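Long-range contacts in beta-lactamase (Klebsiella pneumoniae, PDB 6KBY), which probably hydrolyses beta-lactams to substituted beta-amino acids, conferring antibiotic resistance as a class C serine enzyme, and in this crystal carries covalently bound adenosine monophosphate: residues E68-K74 with E226-T232; K321-T325 with N349-R355; T325-Y331 with V343-N349. One frame throughout, in Å; residues are numbered along the deposited sequence.

Interaction 1: E68-K74 with E226-T232; sequences EVGSLSK and EAYGIKT. With AMP (adenosine monophosphate), chain B.
Ala227 meets Lys74 near the start of helix 72-86, where Ser71 and Lys74 fit the SxxK motif of serine beta-lactamases, in the active site of this class C enzyme. Its carbonyl O accepts from Lys74 NZ at 3.2 Å, the donor tilted from the carbonyl plane; the last bend of the lysine chain (chi4 57°) also brings NZ to Ser71 OG, 2.8 Å away, and Asn158 is a further partner. Ser71 OG is covalently joined to the AMP phosphorus. Next comes Tyr228, whose CG sits between its backbone N and carbonyl carbon (chi1 55°), placing the ring obliquely beside the ribose, with CB 3.3 Å from AMP O3'; its OH is hydrogen-bonded to the backbone N of Glu221. Facing it, Gly70 is the second residue of a type II' turn, where its positive phi and lack of a side chain suit both the turn and the neighbouring phosphate. A water accepts from Gly70 N and donates to Tyr228 O and Ile230 O. Ile230 N then donates almost straight (165°) to Ser73 OG at 2.9 Å, and this small hydroxyl in turn donates to Gly70 O. Ile230 O takes Val69 N, 3.2 Å away. Lys231 runs its aliphatic chain alongside that of Glu68; Lys231 NZ turns back to Gly229 O, while the Glu68 carboxylate bonds to Tyr205 OH. Finally, Thr232 lays CG2 across Val69 at about a right angle, 3.8 Å from CG1, its hydroxyl bound to Ser193.

Interaction 2: K321-T325 with N349-R355; sequences KTGST and NYSIDQR. With AMP (adenosine monophosphate), chain B.
Two nitrogens of Arg355, NH1 and NH2, converge end-on on Ser324 OG, at 3.0 and 2.9 Å, with the oxygen close to the guanidinium plane. On another edge NE joins NH2, side-on, in donating to Tyr350 O; the NE bond is 2.9 Å long, and NH1 has a further acceptor in Ala330 O. Every nitrogen of the group is therefore engaged, and its rotation is fixed by bonds along two edges. An arginine suits this place because its chain, extended from CG to NE, spans from helix 352-364 to the strand. Ile352 CG1 covers one guanidinium face, 3.9 Å above the plane, and CG2 of the same side chain packs on Thr322 CG2. Strand 317-325 carries the sequence Lys-Thr-Gly at 321-323, consistent with the KTG motif of serine beta-lactamases, and lines the active site. Directly after the glycine of that motif, Ser324 N donates to AMP O1P at 2.7 Å (164°); Ser71 N binds the same oxygen, as the two amides of an oxyanion hole would. Ser324 O in turn accepts from the ribose O3' at 2.6 Å. Lys321 NZ gives one bond to Thr322 O and another to Tyr156 OH. Beyond Ser324, Asn349 ND2 donates only weakly to Thr325 O (3.1 Å), its amide carried there by CG anti to the backbone N, chi1 -179°, while Thr325 OG1 is held by Glu68.

Interaction 3: T325-Y331 with V343-N349; sequences TNGFGAY and VMLANKN. With AMP (adenosine monophosphate), chain B.
Met344 O is gripped by Tyr331 N, 3.0 Å away in the carbonyl plane, and by a weaker bond from a water; Ala330 CA adds a C-H...O contact at 3.2 Å. The reciprocal bond, Met344 N to Tyr331 O, is straighter (170°) and closes this hydrogen-bonded pair. At the next hydrogen-bonded pair, two residues along, Gly329 N reaches Ala346 O at 3.0 Å from 40° above the carbonyl plane, whereas the return bond from Ala346 N is weak; the water on Met344 O also donates to Gly329 O. These residues belong to the beta hairpin of strands 328-335 and 340-346, inside the large antiparallel sheet. Ala330 and Leu345 share one sheet face, where CB and CD2 meet at 3.8 Å and Leu345 continues onto helix 234-244. On the other face, Met344 SD lies at the edge of the Tyr331 ring, near its plane, and both side chains pack on helix 352-364; Tyr331 OH is bound by Asn320. Gly329 suits its place, since a side chain there would run into Lys348 O and Asn349 CA. Farther on, Phe328 lays CE2 against Asn347 CB (3.6 Å), ring and amide planes 58° apart. The Asn347 amide is turned away to Gly34 N and Leu52 O. Lys348 forms a salt bridge with Asp213, and a second water joins Asn326 O to Asn349 N, 2.8 Å from each.

Overall arrangement
Interaction 1 comes first along the chain and closes before the other two begin; interaction 3 then falls within the span of interaction 2. The centres of interactions 2 and 3 lie about 6 Å apart, and the two share Thr325 and Asn349, since strand 328-335 follows strand 317-325 in the chain and helix 352-364 follows strand 340-346; the first two are also neighbours in the large sheet. Interaction 1 lies about 13 Å and 11 Å from them, between centres, joined through Glu68 to Thr325 and through Leu72 to the backbone of Lys321. All three reach AMP: interaction 1 provides the covalent serine, while the sheet contacts place strand 317-325, with its AMP-binding Ser324, beside it, so helix start and sheet together form the active-site cleft.

Interaction 1: E68-K74 with E226-T232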
loop_
_atom_site.group_PDB
_atom_site.type_symbol
_atom_site.label_atom_id
_atom_site.label_comp_id
_atom_site.label_asym_id
_atom_site.label_seq_id
_atom_site.Cartn_x
_atom_site.Cartn_y
_atom_site.Cartn_z
ATOM N N GLU A 68 -9.391 4.748 5.927
ATOM C CA GLU A 68 -9.155 3.528 5.171
ATOM C C GLU A 68 -8.120 3.812 4.097
ATOM O O GLU A 68 -8.171 4.847 3.426
ATOM C CB GLU A 68 -10.447 3.063 4.504
ATOM C CG GLU A 68 -11.519 2.702 5.512
ATOM C CD GLU A 68 -12.889 2.436 4.912
ATOM O OE1 GLU A 68 -13.034 2.407 3.672
ATOM O OE2 GLU A 68 -13.837 2.258 5.703
ATOM N N VAL A 69 -7.181 2.887 3.923
ATOM C CA VAL A 69 -6.156 3.053 2.908
ATOM C C VAL A 69 -6.213 2.003 1.813
ATOM O O VAL A 69 -5.365 2.022 0.911
ATOM C CB VAL A 69 -4.746 3.175 3.515
ATOM C CG1 VAL A 69 -4.698 4.391 4.431
ATOM C CG2 VAL A 69 -4.363 1.912 4.270
ATOM N N GLY A 70 -7.210 1.119 1.827
ATOM C CA GLY A 70 -7.372 0.181 0.733
ATOM C C GLY A 70 -6.079 -0.542 0.410
ATOM O O GLY A 70 -5.462 -1.114 1.306
ATOM N N SER A 71 -5.599 -0.461 -0.836
ATOM C CA SER A 71 -4.443 -1.257 -1.259
ATOM C C SER A 71 -3.102 -0.832 -0.682
ATOM O O SER A 71 -2.122 -1.554 -0.909
ATOM C CB SER A 71 -4.333 -1.297 -2.772
ATOM O OG SER A 71 -5.455 -1.969 -3.292
ATOM N N LEU A 72 -2.991 0.282 0.046
ATOM C CA LEU A 72 -1.767 0.425 0.822
ATOM C C LEU A 72 -1.587 -0.795 1.700
ATOM O O LEU A 72 -0.454 -1.170 2.012
ATOM C CB LEU A 72 -1.770 1.694 1.669
ATOM C CG LEU A 72 -1.832 3.012 0.904
ATOM C CD1 LEU A 72 -1.537 4.179 1.829
ATOM C CD2 LEU A 72 -0.866 2.974 -0.254
ATOM N N SER A 73 -2.702 -1.458 2.044
ATOM C CA SER A 73 -2.657 -2.662 2.859
ATOM C C SER A 73 -1.817 -3.758 2.219
ATOM O O SER A 73 -1.239 -4.579 2.934
ATOM C CB SER A 73 -4.076 -3.178 3.085
ATOM O OG SER A 73 -4.916 -2.177 3.641
ATOM N N LYS A 74 -1.753 -3.798 0.885
ATOM C CA LYS A 74 -0.978 -4.844 0.227
ATOM C C LYS A 74 0.492 -4.769 0.610
ATOM O O LYS A 74 1.179 -5.799 0.651
ATOM C CB LYS A 74 -1.122 -4.742 -1.291
ATOM C CG LYS A 74 -2.548 -4.906 -1.797
ATOM C CD LYS A 74 -2.584 -5.106 -3.307
ATOM C CE LYS A 74 -3.936 -5.617 -3.778
ATOM N NZ LYS A 74 -5.037 -4.704 -3.365
ATOM N N GLU A 226 -5.672 -8.815 4.059
ATOM C CA GLU A 226 -4.418 -8.806 3.315
ATOM C C GLU A 226 -4.433 -7.764 2.207
ATOM O O GLU A 226 -3.428 -7.077 1.977
ATOM C CB GLU A 226 -4.218 -10.180 2.678
ATOM C CG GLU A 226 -3.813 -11.303 3.614
ATOM C CD GLU A 226 -4.957 -12.025 4.304
ATOM O OE1 GLU A 226 -6.105 -11.527 4.357
ATOM O OE2 GLU A 226 -4.671 -13.136 4.817
ATOM N N ALA A 227 -5.554 -7.654 1.490
ATOM C CA ALA A 227 -5.612 -6.847 0.279
ATOM C C ALA A 227 -6.030 -5.406 0.521
ATOM O O ALA A 227 -5.592 -4.522 -0.223
ATOM C CB ALA A 227 -6.556 -7.489 -0.741
ATOM N N TYR A 228 -6.869 -5.151 1.534
ATOM C CA TYR A 228 -7.450 -3.808 1.648
ATOM C C TYR A 228 -7.907 -3.445 3.059
ATOM O O TYR A 228 -8.681 -2.493 3.182
ATOM C CB TYR A 228 -8.623 -3.637 0.655
ATOM C CG TYR A 228 -9.711 -4.701 0.782
ATOM C CD1 TYR A 228 -10.660 -4.655 1.808
ATOM C CD2 TYR A 228 -9.777 -5.763 -0.113
ATOM C CE1 TYR A 228 -11.651 -5.643 1.937
ATOM C CE2 TYR A 228 -10.768 -6.749 0.001
ATOM C CZ TYR A 228 -11.699 -6.691 1.036
ATOM O OH TYR A 228 -12.674 -7.668 1.179
ATOM N N GLY A 229 -7.450 -4.110 4.115
ATOM C CA GLY A 229 -8.076 -3.948 5.416
ATOM C C GLY A 229 -7.579 -2.852 6.346
ATOM O O GLY A 229 -8.235 -2.616 7.364
ATOM N N ILE A 230 -6.470 -2.174 6.059
ATOM C CA ILE A 230 -5.851 -1.291 7.050
ATOM C C ILE A 230 -6.622 0.020 7.185
ATOM O O ILE A 230 -6.978 0.660 6.184
ATOM C CB ILE A 230 -4.376 -1.031 6.701
ATOM C CG1 ILE A 230 -3.550 -2.319 6.815
ATOM C CG2 ILE A 230 -3.799 0.082 7.568
ATOM C CD1 ILE A 230 -3.226 -2.746 8.240
ATOM N N LYS A 231 -6.839 0.440 8.437
ATOM C CA LYS A 231 -7.244 1.794 8.793
ATOM C C LYS A 231 -6.126 2.381 9.644
ATOM O O LYS A 231 -5.625 1.708 10.549
ATOM C CB LYS A 231 -8.546 1.784 9.608
ATOM C CG LYS A 231 -9.767 1.228 8.879
ATOM C CD LYS A 231 -9.862 -0.297 9.063
ATOM C CE LYS A 231 -10.804 -0.958 8.100
ATOM N NZ LYS A 231 -10.734 -2.384 8.446
ATOM N N THR A 232 -5.726 3.621 9.358
ATOM C CA THR A 232 -4.522 4.160 9.979
ATOM C C THR A 232 -4.537 5.684 9.897
ATOM O O THR A 232 -5.369 6.284 9.213
ATOM C CB THR A 232 -3.278 3.555 9.319
ATOM O OG1 THR A 232 -2.100 4.009 9.985
ATOM C CG2 THR A 232 -3.209 3.938 7.859
HETATM P P AMP B . -6.485 -1.136 -4.112
HETATM O O1P AMP B . -6.919 0.036 -3.288
HETATM O O2P AMP B . -5.864 -0.879 -5.458
HETATM O "O5'" AMP B . -7.679 -2.174 -4.251
HETATM C "C5'" AMP B . -8.427 -2.564 -3.109
HETATM C "C4'" AMP B . -9.820 -1.989 -3.130
HETATM O "O4'" AMP B . -10.597 -2.615 -4.187
HETATM C "C3'" AMP B . -10.639 -2.226 -1.869
HETATM O "O3'" AMP B . -10.362 -1.291 -0.843
HETATM C "C2'" AMP B . -12.071 -2.183 -2.380
HETATM O "O2'" AMP B . -12.492 -0.841 -2.590
HETATM C "C1'" AMP B . -11.916 -2.858 -3.740
HETATM N N9 AMP B . -12.103 -4.319 -3.648
HETATM C C8 AMP B . -11.140 -5.251 -3.820
HETATM N N7 AMP B . -11.641 -6.506 -3.672
HETATM C C5 AMP B . -12.955 -6.378 -3.395
HETATM C C6 AMP B . -14.075 -7.304 -3.126
HETATM N N6 AMP B . -13.882 -8.644 -3.118
HETATM N N1 AMP B . -15.294 -6.766 -2.882
HETATM C C2 AMP B . -15.495 -5.433 -2.884
HETATM N N3 AMP B . -14.520 -4.533 -3.123
HETATM C C4 AMP B . -13.253 -4.938 -3.382
HETATM O O HOH W 1 -8.794 0.102 4.134
#

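Interaction 2: K321-T325 with N349-R355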
loop_
_atom_site.group_PDB
_atom_site.type_symbol
_atom_site.label_atom_id
_atom_site.label_comp_id
_atom_site.label_asym_id
_atom_site.label_seq_id
_atom_site.Cartn_x
_atom_site.Cartn_y
_atom_site.Cartn_z
ATOM N N LYS A 321 2.775 3.582 -3.830
ATOM C CA LYS A 321 1.615 2.702 -3.868
ATOM C C LYS A 321 0.351 3.530 -3.697
ATOM O O LYS A 321 0.275 4.392 -2.816
ATOM C CB LYS A 321 1.683 1.641 -2.765
ATOM C CG LYS A 321 0.570 0.592 -2.859
ATOM C CD LYS A 321 0.778 -0.380 -4.025
ATOM C CE LYS A 321 -0.443 -1.261 -4.263
ATOM N NZ LYS A 321 -1.548 -0.519 -4.919
ATOM N N THR A 322 -0.647 3.251 -4.533
ATOM C CA THR A 322 -1.985 3.800 -4.389
ATOM C C THR A 322 -2.860 2.866 -3.558
ATOM O O THR A 322 -2.635 1.653 -3.485
ATOM C CB THR A 322 -2.637 3.975 -5.761
ATOM O OG1 THR A 322 -2.550 2.739 -6.477
ATOM C CG2 THR A 322 -1.964 5.090 -6.567
ATOM N N GLY A 323 -3.902 3.442 -2.966
ATOM C CA GLY A 323 -4.908 2.628 -2.315
ATOM C C GLY A 323 -6.248 3.326 -2.279
ATOM O O GLY A 323 -6.310 4.546 -2.090
ATOM N N SER A 324 -7.328 2.567 -2.455
ATOM C CA SER A 324 -8.658 3.157 -2.431
ATOM C C SER A 324 -9.645 2.165 -1.843
ATOM O O SER A 324 -9.415 0.958 -1.850
ATOM C CB SER A 324 -9.158 3.532 -3.833
ATOM O OG SER A 324 -8.166 4.215 -4.584
ATOM N N THR A 325 -10.751 2.697 -1.336
ATOM C CA THR A 325 -11.971 1.936 -1.095
ATOM C C THR A 325 -13.115 2.725 -1.723
ATOM O O THR A 325 -12.907 3.789 -2.311
ATOM C CB THR A 325 -12.234 1.716 0.399
ATOM O OG1 THR A 325 -12.479 2.986 1.008
ATOM C CG2 THR A 325 -11.054 1.032 1.090
ATOM N N ASN A 349 -12.830 8.768 -2.686
ATOM C CA ASN A 349 -12.011 8.118 -3.707
ATOM C C ASN A 349 -11.993 9.026 -4.933
ATOM O O ASN A 349 -12.928 9.013 -5.741
ATOM C CB ASN A 349 -12.612 6.753 -4.027
ATOM C CG ASN A 349 -11.825 5.976 -5.068
ATOM O OD1 ASN A 349 -10.959 6.511 -5.761
ATOM N ND2 ASN A 349 -12.145 4.695 -5.194
ATOM N N TYR A 350 -10.936 9.818 -5.075
ATOM C CA TYR A 350 -10.743 10.690 -6.224
ATOM C C TYR A 350 -9.607 10.144 -7.082
ATOM O O TYR A 350 -8.814 9.310 -6.640
ATOM C CB TYR A 350 -10.487 12.137 -5.777
ATOM C CG TYR A 350 -9.166 12.323 -5.068
ATOM C CD1 TYR A 350 -8.978 11.889 -3.759
ATOM C CD2 TYR A 350 -8.098 12.924 -5.716
ATOM C CE1 TYR A 350 -7.760 12.048 -3.123
ATOM C CE2 TYR A 350 -6.880 13.085 -5.085
ATOM C CZ TYR A 350 -6.717 12.645 -3.790
ATOM O OH TYR A 350 -5.496 12.805 -3.179
ATOM N N SER A 351 -9.526 10.618 -8.319
ATOM C CA SER A 351 -8.756 9.895 -9.323
ATOM C C SER A 351 -7.261 9.845 -9.015
ATOM O O SER A 351 -6.664 10.789 -8.485
ATOM C CB SER A 351 -9.010 10.448 -10.723
ATOM O OG SER A 351 -8.571 11.784 -10.832
ATOM N N ILE A 352 -6.662 8.714 -9.369
ATOM C CA ILE A 352 -5.258 8.463 -9.068
ATOM C C ILE A 352 -4.348 9.485 -9.736
ATOM O O ILE A 352 -3.350 9.913 -9.147
ATOM C CB ILE A 352 -4.892 7.013 -9.430
ATOM C CG1 ILE A 352 -5.378 6.071 -8.323
ATOM C CG2 ILE A 352 -3.401 6.865 -9.634
ATOM C CD1 ILE A 352 -5.323 4.608 -8.694
ATOM N N ASP A 353 -4.669 9.901 -10.966
ATOM C CA ASP A 353 -3.818 10.880 -11.641
ATOM C C ASP A 353 -3.663 12.150 -10.810
ATOM O O ASP A 353 -2.587 12.755 -10.784
ATOM C CB ASP A 353 -4.364 11.206 -13.032
ATOM C CG ASP A 353 -5.640 12.007 -12.978
ATOM O OD1 ASP A 353 -6.644 11.468 -12.487
ATOM O OD2 ASP A 353 -5.638 13.180 -13.412
ATOM N N GLN A 354 -4.725 12.563 -10.115
ATOM C CA GLN A 354 -4.630 13.747 -9.268
ATOM C C GLN A 354 -3.769 13.493 -8.037
ATOM O O GLN A 354 -2.990 14.366 -7.633
ATOM C CB GLN A 354 -6.022 14.210 -8.854
ATOM C CG GLN A 354 -6.875 14.668 -10.010
ATOM C CD GLN A 354 -8.210 15.156 -9.527
ATOM O OE1 GLN A 354 -8.351 16.311 -9.135
ATOM N NE2 GLN A 354 -9.192 14.272 -9.521
ATOM N N ARG A 355 -3.907 12.318 -7.411
ATOM C CA ARG A 355 -3.060 11.993 -6.264
ATOM C C ARG A 355 -1.593 12.066 -6.652
ATOM O O ARG A 355 -0.772 12.681 -5.958
ATOM C CB ARG A 355 -3.360 10.576 -5.766
ATOM C CG ARG A 355 -4.814 10.305 -5.477
ATOM C CD ARG A 355 -5.039 8.897 -4.959
ATOM N NE ARG A 355 -6.423 8.496 -5.179
ATOM C CZ ARG A 355 -6.902 7.280 -4.921
ATOM N NH1 ARG A 355 -6.113 6.342 -4.405
ATOM N NH2 ARG A 355 -8.176 7.008 -5.184
HETATM P P AMP B . -6.485 -1.136 -4.112
HETATM O O1P AMP B . -6.919 0.036 -3.288
HETATM O O2P AMP B . -5.864 -0.879 -5.458
HETATM O "O5'" AMP B . -7.679 -2.174 -4.251
HETATM C "C5'" AMP B . -8.427 -2.564 -3.109
HETATM C "C4'" AMP B . -9.820 -1.989 -3.130
HETATM O "O4'" AMP B . -10.597 -2.615 -4.187
HETATM C "C3'" AMP B . -10.639 -2.226 -1.869
HETATM O "O3'" AMP B . -10.362 -1.291 -0.843
HETATM C "C2'" AMP B . -12.071 -2.183 -2.380
HETATM O "O2'" AMP B . -12.492 -0.841 -2.590
HETATM C "C1'" AMP B . -11.916 -2.858 -3.740
HETATM N N9 AMP B . -12.103 -4.319 -3.648
HETATM C C8 AMP B . -11.140 -5.251 -3.820
HETATM N N7 AMP B . -11.641 -6.506 -3.672
HETATM C C5 AMP B . -12.955 -6.378 -3.395
HETATM C C6 AMP B . -14.075 -7.304 -3.126
HETATM N N6 AMP B . -13.882 -8.644 -3.118
HETATM N N1 AMP B . -15.294 -6.766 -2.882
HETATM C C2 AMP B . -15.495 -5.433 -2.884
HETATM N N3 AMP B . -14.520 -4.533 -3.123
HETATM C C4 AMP B . -13.253 -4.938 -3.382
#

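Interaction 3: T325-Y331 with V343-N349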
loop_
_atom_site.group_PDB
_atom_site.type_symbol
_atom_site.label_atom_id
_atom_site.label_comp_id
_atom_site.label_asym_id
_atom_site.label_seq_id
_atom_site.Cartn_x
_atom_site.Cartn_y
_atom_site.Cartn_z
ATOM N N THR A 325 -10.751 2.697 -1.336
ATOM C CA THR A 325 -11.971 1.936 -1.095
ATOM C C THR A 325 -13.115 2.725 -1.723
ATOM O O THR A 325 -12.907 3.789 -2.311
ATOM C CB THR A 325 -12.234 1.716 0.399
ATOM O OG1 THR A 325 -12.479 2.986 1.008
ATOM C CG2 THR A 325 -11.054 1.032 1.090
ATOM N N ASN A 326 -14.345 2.220 -1.594
ATOM C CA ASN A 326 -15.472 2.959 -2.157
ATOM C C ASN A 326 -15.564 4.364 -1.587
ATOM O O ASN A 326 -16.081 5.268 -2.252
ATOM C CB ASN A 326 -16.786 2.218 -1.912
ATOM C CG ASN A 326 -16.948 1.013 -2.804
ATOM O OD1 ASN A 326 -16.202 0.832 -3.758
ATOM N ND2 ASN A 326 -17.944 0.186 -2.506
ATOM N N GLY A 327 -15.083 4.568 -0.365
ATOM C CA GLY A 327 -15.198 5.870 0.253
ATOM C C GLY A 327 -13.912 6.645 0.469
ATOM O O GLY A 327 -13.974 7.757 0.989
ATOM N N PHE A 328 -12.751 6.101 0.081
ATOM C CA PHE A 328 -11.467 6.687 0.456
ATOM C C PHE A 328 -10.458 6.602 -0.683
ATOM O O PHE A 328 -10.498 5.685 -1.507
ATOM C CB PHE A 328 -10.840 5.966 1.658
ATOM C CG PHE A 328 -11.549 6.195 2.966
ATOM C CD1 PHE A 328 -12.708 5.498 3.284
ATOM C CD2 PHE A 328 -11.028 7.076 3.900
ATOM C CE1 PHE A 328 -13.331 5.682 4.504
ATOM C CE2 PHE A 328 -11.656 7.268 5.113
ATOM C CZ PHE A 328 -12.810 6.572 5.416
ATOM N N GLY A 329 -9.513 7.543 -0.680
ATOM C CA GLY A 329 -8.435 7.550 -1.652
ATOM C C GLY A 329 -7.127 7.956 -1.007
ATOM O O GLY A 329 -7.045 9.025 -0.385
ATOM N N ALA A 330 -6.101 7.112 -1.161
ATOM C CA ALA A 330 -4.827 7.258 -0.475
ATOM C C ALA A 330 -3.672 7.101 -1.458
ATOM O O ALA A 330 -3.799 6.472 -2.512
ATOM C CB ALA A 330 -4.696 6.212 0.639
ATOM N N TYR A 331 -2.518 7.642 -1.074
ATOM C CA TYR A 331 -1.313 7.495 -1.879
ATOM C C TYR A 331 -0.097 7.684 -0.989
ATOM O O TYR A 331 -0.108 8.550 -0.109
ATOM C CB TYR A 331 -1.293 8.521 -3.019
ATOM C CG TYR A 331 -0.102 8.427 -3.958
ATOM C CD1 TYR A 331 0.121 7.281 -4.718
ATOM C CD2 TYR A 331 0.776 9.497 -4.115
ATOM C CE1 TYR A 331 1.192 7.195 -5.598
ATOM C CE2 TYR A 331 1.850 9.412 -4.985
ATOM C CZ TYR A 331 2.051 8.266 -5.728
ATOM O OH TYR A 331 3.122 8.217 -6.592
ATOM N N VAL A 343 2.547 11.076 2.414
ATOM C CA VAL A 343 1.327 10.302 2.586
ATOM C C VAL A 343 0.165 11.259 2.345
ATOM O O VAL A 343 0.107 12.327 2.964
ATOM C CB VAL A 343 1.237 9.743 4.018
ATOM C CG1 VAL A 343 -0.026 8.915 4.194
ATOM C CG2 VAL A 343 2.481 8.945 4.377
ATOM N N MET A 344 -0.762 10.887 1.461
ATOM C CA MET A 344 -1.956 11.688 1.213
ATOM C C MET A 344 -3.169 10.810 1.460
ATOM O O MET A 344 -3.374 9.831 0.737
ATOM C CB MET A 344 -1.978 12.194 -0.228
ATOM C CG MET A 344 -0.865 13.163 -0.565
ATOM S SD MET A 344 -0.614 13.366 -2.341
ATOM C CE MET A 344 -2.239 13.899 -2.882
ATOM N N LEU A 345 -3.976 11.168 2.459
ATOM C CA LEU A 345 -5.174 10.418 2.805
ATOM C C LEU A 345 -6.403 11.291 2.607
ATOM O O LEU A 345 -6.412 12.462 3.001
ATOM C CB LEU A 345 -5.130 9.955 4.259
ATOM C CG LEU A 345 -3.868 9.198 4.671
ATOM C CD1 LEU A 345 -3.978 8.735 6.109
ATOM C CD2 LEU A 345 -3.608 8.024 3.741
ATOM N N ALA A 346 -7.445 10.713 2.016
ATOM C CA ALA A 346 -8.700 11.409 1.768
ATOM C C ALA A 346 -9.860 10.467 2.046
ATOM O O ALA A 346 -9.765 9.257 1.807
ATOM C CB ALA A 346 -8.811 11.866 0.311
ATOM N N ASN A 347 -10.974 11.036 2.513
ATOM C CA ASN A 347 -12.216 10.284 2.688
ATOM C C ASN A 347 -13.189 10.470 1.524
ATOM O O ASN A 347 -14.419 10.513 1.693
ATOM C CB ASN A 347 -12.864 10.534 4.048
ATOM C CG ASN A 347 -13.295 11.966 4.248
ATOM O OD1 ASN A 347 -12.978 12.838 3.437
ATOM N ND2 ASN A 347 -14.002 12.224 5.351
ATOM N N LYS A 348 -12.631 10.564 0.323
ATOM C CA LYS A 348 -13.352 10.333 -0.915
ATOM C C LYS A 348 -12.358 9.716 -1.886
ATOM O O LYS A 348 -11.174 10.067 -1.873
ATOM C CB LYS A 348 -13.954 11.618 -1.493
ATOM C CG LYS A 348 -14.669 11.414 -2.825
ATOM C CD LYS A 348 -15.442 12.644 -3.252
ATOM C CE LYS A 348 -16.764 12.737 -2.522
ATOM N NZ LYS A 348 -17.720 11.688 -2.988
ATOM N N ASN A 349 -12.830 8.768 -2.686
ATOM C CA ASN A 349 -12.011 8.118 -3.707
ATOM C C ASN A 349 -11.993 9.026 -4.933
ATOM O O ASN A 349 -12.928 9.013 -5.741
ATOM C CB ASN A 349 -12.612 6.753 -4.027
ATOM C CG ASN A 349 -11.825 5.976 -5.068
ATOM O OD1 ASN A 349 -10.959 6.511 -5.761
ATOM N ND2 ASN A 349 -12.145 4.695 -5.194
HETATM P P AMP B . -6.485 -1.136 -4.112
HETATM O O1P AMP B . -6.919 0.036 -3.288
HETATM O O2P AMP B . -5.864 -0.879 -5.458
HETATM O "O5'" AMP B . -7.679 -2.174 -4.251
HETATM C "C5'" AMP B . -8.427 -2.564 -3.109
HETATM C "C4'" AMP B . -9.820 -1.989 -3.130
HETATM O "O4'" AMP B . -10.597 -2.615 -4.187
HETATM C "C3'" AMP B . -10.639 -2.226 -1.869
HETATM O "O3'" AMP B . -10.362 -1.291 -0.843
HETATM C "C2'" AMP B . -12.071 -2.183 -2.380
HETATM O "O2'" AMP B . -12.492 -0.841 -2.590
HETATM C "C1'" AMP B . -11.916 -2.858 -3.740
HETATM N N9 AMP B . -12.103 -4.319 -3.648
HETATM C C8 AMP B . -11.140 -5.251 -3.820
HETATM N N7 AMP B . -11.641 -6.506 -3.672
HETATM C C5 AMP B . -12.955 -6.378 -3.395
HETATM C C6 AMP B . -14.075 -7.304 -3.126
HETATM N N6 AMP B . -13.882 -8.644 -3.118
HETATM N N1 AMP B . -15.294 -6.766 -2.882
HETATM C C2 AMP B . -15.495 -5.433 -2.884
HETATM N N3 AMP B . -14.520 -4.533 -3.123
HETATM C C4 AMP B . -13.253 -4.938 -3.382
HETATM O O HOH W 2 -15.517 7.904 -2.863
HETATM O O HOH W 3 -5.157 10.845 -1.332
#